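Long-range contact in Nsp15 (Middle East respiratory syndrome-related coronavirus, PDB 5YVD), which probably cleaves RNA on the 3' side of uridylates, as a hexameric endoribonuclease of the coronavirus replicase with an EndoU catalytic domain: residues A[302-315]-A[326-338]. Residues are numbered along the deposited sequence; the frame is centred on the assembly and turned at random.
Sequences ILKSQDLGVVSKVV and FMLWCKDGQVQTF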
loop_
_atom_site.group_PDB
_atom_site.type_symbol
_atom_site.label_atom_id
_atom_site.label_comp_id
_atom_site.label_asym_id
_atom_site.label_seq_id
_atom_site.Cartn_x
_atom_site.Cartn_y
_atom_site.Cartn_z
ATOM N N ILE A 302 -11.335 46.759 18.804
ATOM C CA ILE A 302 -11.829 45.867 19.835
ATOM C C ILE A 302 -11.176 46.137 21.181
ATOM O O ILE A 302 -11.844 46.148 22.222
ATOM C CB ILE A 302 -11.544 44.406 19.458
ATOM C CG1 ILE A 302 -12.500 43.986 18.358
ATOM C CG2 ILE A 302 -11.646 43.470 20.678
ATOM C CD1 ILE A 302 -12.134 42.672 17.723
ATOM N N LEU A 303 -9.861 46.314 21.166
ATOM C CA LEU A 303 -9.139 46.565 22.399
ATOM C C LEU A 303 -9.549 47.861 23.072
ATOM O O LEU A 303 -9.617 47.929 24.298
ATOM C CB LEU A 303 -7.653 46.632 22.112
ATOM C CG LEU A 303 -6.997 45.304 21.843
ATOM C CD1 LEU A 303 -5.520 45.571 21.683
ATOM C CD2 LEU A 303 -7.275 44.308 22.957
ATOM N N LYS A 304 -9.785 48.893 22.266
ATOM C CA LYS A 304 -10.128 50.198 22.781
ATOM C C LYS A 304 -11.568 50.244 23.250
ATOM O O LYS A 304 -11.995 51.245 23.803
ATOM C CB LYS A 304 -9.865 51.262 21.718
ATOM C CG LYS A 304 -8.381 51.510 21.486
ATOM C CD LYS A 304 -8.161 52.749 20.630
ATOM C CE LYS A 304 -6.710 53.215 20.654
ATOM N NZ LYS A 304 -6.474 54.260 19.619
ATOM N N SER A 305 -12.309 49.163 23.030
ATOM C CA SER A 305 -13.690 49.029 23.519
ATOM C C SER A 305 -13.768 48.442 24.912
ATOM O O SER A 305 -14.849 48.300 25.456
ATOM C CB SER A 305 -14.500 48.109 22.597
ATOM O OG SER A 305 -14.435 48.568 21.263
ATOM N N GLN A 306 -12.632 48.094 25.494
ATOM C CA GLN A 306 -12.638 47.209 26.649
ATOM C C GLN A 306 -12.209 47.905 27.932
ATOM O O GLN A 306 -11.416 48.846 27.914
ATOM C CB GLN A 306 -11.730 46.004 26.388
ATOM C CG GLN A 306 -12.429 44.667 26.597
ATOM C CD GLN A 306 -13.459 44.383 25.526
ATOM O OE1 GLN A 306 -13.238 44.685 24.351
ATOM N NE2 GLN A 306 -14.592 43.798 25.923
ATOM N N ASP A 307 -12.729 47.400 29.044
ATOM C CA ASP A 307 -12.407 47.917 30.369
ATOM C C ASP A 307 -11.050 47.392 30.901
ATOM O O ASP A 307 -10.875 46.201 31.222
ATOM C CB ASP A 307 -13.542 47.617 31.359
ATOM C CG ASP A 307 -13.470 48.486 32.589
ATOM O OD1 ASP A 307 -14.108 49.560 32.580
ATOM O OD2 ASP A 307 -12.739 48.122 33.539
ATOM N N LEU A 308 -10.102 48.319 31.002
ATOM C CA LEU A 308 -8.753 48.005 31.444
ATOM C C LEU A 308 -8.727 47.848 32.968
ATOM O O LEU A 308 -7.689 47.513 33.549
ATOM C CB LEU A 308 -7.779 49.096 30.971
ATOM C CG LEU A 308 -7.765 49.383 29.453
ATOM C CD1 LEU A 308 -6.792 50.507 29.116
ATOM C CD2 LEU A 308 -7.435 48.121 28.662
ATOM N N GLY A 309 -9.883 48.096 33.595
ATOM C CA GLY A 309 -10.071 47.887 35.019
ATOM C C GLY A 309 -10.020 46.429 35.406
ATOM O O GLY A 309 -9.295 46.066 36.323
ATOM N N VAL A 310 -10.767 45.573 34.715
ATOM C CA VAL A 310 -10.902 44.182 35.167
ATOM C C VAL A 310 -9.641 43.342 34.921
ATOM O O VAL A 310 -9.047 43.399 33.859
ATOM C CB VAL A 310 -12.160 43.502 34.582
ATOM C CG1 VAL A 310 -12.022 43.255 33.086
ATOM C CG2 VAL A 310 -12.458 42.205 35.333
ATOM N N VAL A 311 -9.255 42.562 35.921
ATOM C CA VAL A 311 -8.051 41.733 35.854
ATOM C C VAL A 311 -8.164 40.619 34.812
ATOM O O VAL A 311 -7.178 40.274 34.149
ATOM C CB VAL A 311 -7.742 41.102 37.243
ATOM C CG1 VAL A 311 -6.713 39.970 37.143
ATOM C CG2 VAL A 311 -7.288 42.180 38.227
ATOM N N SER A 312 -9.360 40.043 34.703
ATOM C CA SER A 312 -9.618 38.920 33.796
ATOM C C SER A 312 -11.050 38.886 33.267
ATOM O O SER A 312 -11.999 39.198 33.995
ATOM C CB SER A 312 -9.391 37.582 34.509
ATOM O OG SER A 312 -9.864 36.503 33.724
ATOM N N LYS A 313 -11.186 38.502 31.997
ATOM C CA LYS A 313 -12.442 38.634 31.272
ATOM C C LYS A 313 -12.403 37.828 29.967
ATOM O O LYS A 313 -11.483 37.989 29.170
ATOM C CB LYS A 313 -12.617 40.126 30.964
ATOM C CG LYS A 313 -13.576 40.463 29.840
ATOM C CD LYS A 313 -14.950 40.898 30.307
ATOM C CE LYS A 313 -15.882 40.972 29.108
ATOM N NZ LYS A 313 -17.253 41.398 29.480
ATOM N N VAL A 314 -13.400 36.959 29.780
ATOM C CA VAL A 314 -13.723 36.373 28.486
ATOM C C VAL A 314 -14.507 37.402 27.662
ATOM O O VAL A 314 -15.616 37.772 28.032
ATOM C CB VAL A 314 -14.613 35.106 28.607
ATOM C CG1 VAL A 314 -14.898 34.524 27.230
ATOM C CG2 VAL A 314 -13.992 34.048 29.517
ATOM N N VAL A 315 -13.922 37.854 26.552
ATOM C CA VAL A 315 -14.537 38.822 25.646
ATOM C C VAL A 315 -15.095 38.087 24.452
ATOM O O VAL A 315 -14.391 37.279 23.840
ATOM C CB VAL A 315 -13.488 39.815 25.085
ATOM C CG1 VAL A 315 -14.119 40.786 24.064
ATOM C CG2 VAL A 315 -12.797 40.559 26.221
ATOM N N PHE A 326 -12.043 35.594 23.351
ATOM C CA PHE A 326 -10.676 35.866 23.706
ATOM C C PHE A 326 -10.614 35.987 25.193
ATOM O O PHE A 326 -11.594 36.396 25.816
ATOM C CB PHE A 326 -10.246 37.220 23.178
ATOM C CG PHE A 326 -10.341 37.363 21.694
ATOM C CD1 PHE A 326 -11.570 37.529 21.075
ATOM C CD2 PHE A 326 -9.188 37.387 20.914
ATOM C CE1 PHE A 326 -11.645 37.686 19.700
ATOM C CE2 PHE A 326 -9.261 37.538 19.541
ATOM C CZ PHE A 326 -10.488 37.685 18.932
ATOM N N MET A 327 -9.451 35.688 25.758
ATOM C CA MET A 327 -9.165 36.116 27.110
ATOM C C MET A 327 -8.484 37.483 27.046
ATOM O O MET A 327 -7.700 37.746 26.128
ATOM C CB MET A 327 -8.276 35.101 27.799
ATOM C CG MET A 327 -8.966 33.761 28.022
ATOM S SD MET A 327 -10.434 33.900 29.055
ATOM C CE MET A 327 -9.768 34.654 30.539
ATOM N N LEU A 328 -8.840 38.357 27.993
ATOM C CA LEU A 328 -8.156 39.627 28.202
ATOM C C LEU A 328 -7.724 39.753 29.654
ATOM O O LEU A 328 -8.565 39.859 30.547
ATOM C CB LEU A 328 -9.041 40.820 27.841
ATOM C CG LEU A 328 -8.386 42.207 28.057
ATOM C CD1 LEU A 328 -7.120 42.406 27.213
ATOM C CD2 LEU A 328 -9.361 43.361 27.805
ATOM N N TRP A 329 -6.412 39.760 29.877
ATOM C CA TRP A 329 -5.846 39.936 31.206
ATOM C C TRP A 329 -5.313 41.350 31.364
ATOM O O TRP A 329 -4.595 41.827 30.484
ATOM C CB TRP A 329 -4.725 38.926 31.417
ATOM C CG TRP A 329 -5.222 37.504 31.426
ATOM C CD1 TRP A 329 -5.576 36.734 30.338
ATOM C CD2 TRP A 329 -5.435 36.690 32.581
ATOM N NE1 TRP A 329 -5.986 35.492 30.756
ATOM C CE2 TRP A 329 -5.912 35.438 32.128
ATOM C CE3 TRP A 329 -5.269 36.895 33.956
ATOM C CZ2 TRP A 329 -6.220 34.395 33.009
ATOM C CZ3 TRP A 329 -5.570 35.859 34.828
ATOM C CH2 TRP A 329 -6.040 34.625 34.353
ATOM N N CYS A 330 -5.660 42.015 32.473
ATOM C CA CYS A 330 -5.189 43.387 32.739
ATOM C C CYS A 330 -4.555 43.558 34.106
ATOM O O CYS A 330 -4.798 42.766 35.007
ATOM C CB CYS A 330 -6.334 44.378 32.607
ATOM S SG CYS A 330 -6.895 44.594 30.910
ATOM N N LYS A 331 -3.738 44.600 34.243
ATOM C CA LYS A 331 -3.096 44.933 35.514
ATOM C C LYS A 331 -2.715 46.403 35.533
ATOM O O LYS A 331 -2.093 46.897 34.599
ATOM C CB LYS A 331 -1.865 44.056 35.764
ATOM C CG LYS A 331 -0.706 44.791 36.434
ATOM C CD LYS A 331 0.220 43.878 37.230
ATOM C CE LYS A 331 1.404 44.669 37.776
ATOM N NZ LYS A 331 2.487 43.788 38.281
ATOM N N ASP A 332 -3.080 47.085 36.618
ATOM C CA ASP A 332 -2.854 48.531 36.783
ATOM C C ASP A 332 -3.257 49.278 35.537
ATOM O O ASP A 332 -2.466 50.019 34.988
ATOM C CB ASP A 332 -1.386 48.862 37.137
ATOM C CG ASP A 332 -0.920 48.197 38.436
ATOM O OD1 ASP A 332 -1.449 48.543 39.516
ATOM O OD2 ASP A 332 -0.019 47.334 38.371
ATOM N N GLY A 333 -4.478 49.046 35.070
ATOM C CA GLY A 333 -5.074 49.885 34.023
ATOM C C GLY A 333 -4.469 49.744 32.630
ATOM O O GLY A 333 -4.686 50.608 31.764
ATOM N N GLN A 334 -3.717 48.654 32.432
ATOM C CA GLN A 334 -3.102 48.301 31.150
ATOM C C GLN A 334 -3.396 46.833 30.813
ATOM O O GLN A 334 -3.813 46.042 31.664
ATOM C CB GLN A 334 -1.590 48.505 31.206
ATOM C CG GLN A 334 -1.147 49.940 31.437
ATOM C CD GLN A 334 0.372 50.076 31.541
ATOM O OE1 GLN A 334 1.044 49.331 32.270
ATOM N NE2 GLN A 334 0.919 51.035 30.811
ATOM N N VAL A 335 -3.176 46.485 29.559
ATOM C CA VAL A 335 -3.336 45.127 29.094
ATOM C C VAL A 335 -2.059 44.373 29.433
ATOM O O VAL A 335 -0.963 44.869 29.205
ATOM C CB VAL A 335 -3.548 45.122 27.557
ATOM C CG1 VAL A 335 -3.503 43.707 26.969
ATOM C CG2 VAL A 335 -4.852 45.819 27.207
ATOM N N GLN A 336 -2.180 43.181 29.988
ATOM C CA GLN A 336 -1.007 42.324 30.118
ATOM C C GLN A 336 -0.936 41.534 28.828
ATOM O O GLN A 336 0.052 41.627 28.114
ATOM C CB GLN A 336 -1.097 41.356 31.306
ATOM C CG GLN A 336 -1.299 41.975 32.684
ATOM C CD GLN A 336 -1.739 40.925 33.706
ATOM O OE1 GLN A 336 -2.714 41.115 34.443
ATOM N NE2 GLN A 336 -1.041 39.793 33.723
ATOM N N THR A 337 -1.994 40.762 28.549
ATOM C CA THR A 337 -2.106 39.956 27.339
ATOM C C THR A 337 -3.569 39.841 26.839
ATOM O O THR A 337 -4.511 40.134 27.574
ATOM C CB THR A 337 -1.478 38.546 27.518
ATOM O OG1 THR A 337 -1.529 37.821 26.269
ATOM C CG2 THR A 337 -2.199 37.758 28.582
ATOM N N PHE A 338 -3.715 39.422 25.573
ATOM C CA PHE A 338 -5.006 39.242 24.906
ATOM C C PHE A 338 -4.855 38.207 23.798
ATOM O O PHE A 338 -4.040 38.380 22.886
ATOM C CB PHE A 338 -5.441 40.551 24.291
ATOM C CG PHE A 338 -6.771 40.501 23.613
ATOM C CD1 PHE A 338 -6.862 40.447 22.247
ATOM C CD2 PHE A 338 -7.932 40.573 24.341
ATOM C CE1 PHE A 338 -8.091 40.442 21.609
ATOM C CE2 PHE A 338 -9.166 40.569 23.720
ATOM C CZ PHE A 338 -9.246 40.502 22.348
#
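Strands 312-319 and 322-331 form an antiparallel beta hairpin, in which V315 and F326 pair through two hydrogen bonds: V315 N gives to F326 O (2.8 Å) and F326 N to V315 O (2.9 Å). Further along, L328 N bonds to K313 O and C330 N to V311 O, continuing the ladder. On the face of V314 and M327, the M327 chain curls back on itself (chi2 -60°, chi3 -57°), which lays SD against V314 CG2 (3.6 Å) and carries CE to S312 OG. S312 CB sits over one face of the W329 six-membered ring in a CH-pi contact. On the other face, V315 CG2 touches L328 CB, while the L328 and Q306 side chains slide past each other in opposite directions, CD2 to CG 3.5 Å. The end of helix 296-304 closes over this side: L303 CD2 stands above the centre of the F338 ring, 3.9 Å from its centroid, and F229 of helix 229-234 also touches L303. L308, in the loop after the helix, packs on the turn and the strand after it, with CD1 on G333 O and CD2 on V335 CG2 (3.8 Å). A type I' turn at K331-Q334 leads into the third strand, which a classic bulge of Q336 and T337 facing W329 interrupts; the whole is a helix-backed antiparallel meander in the EndoU domain.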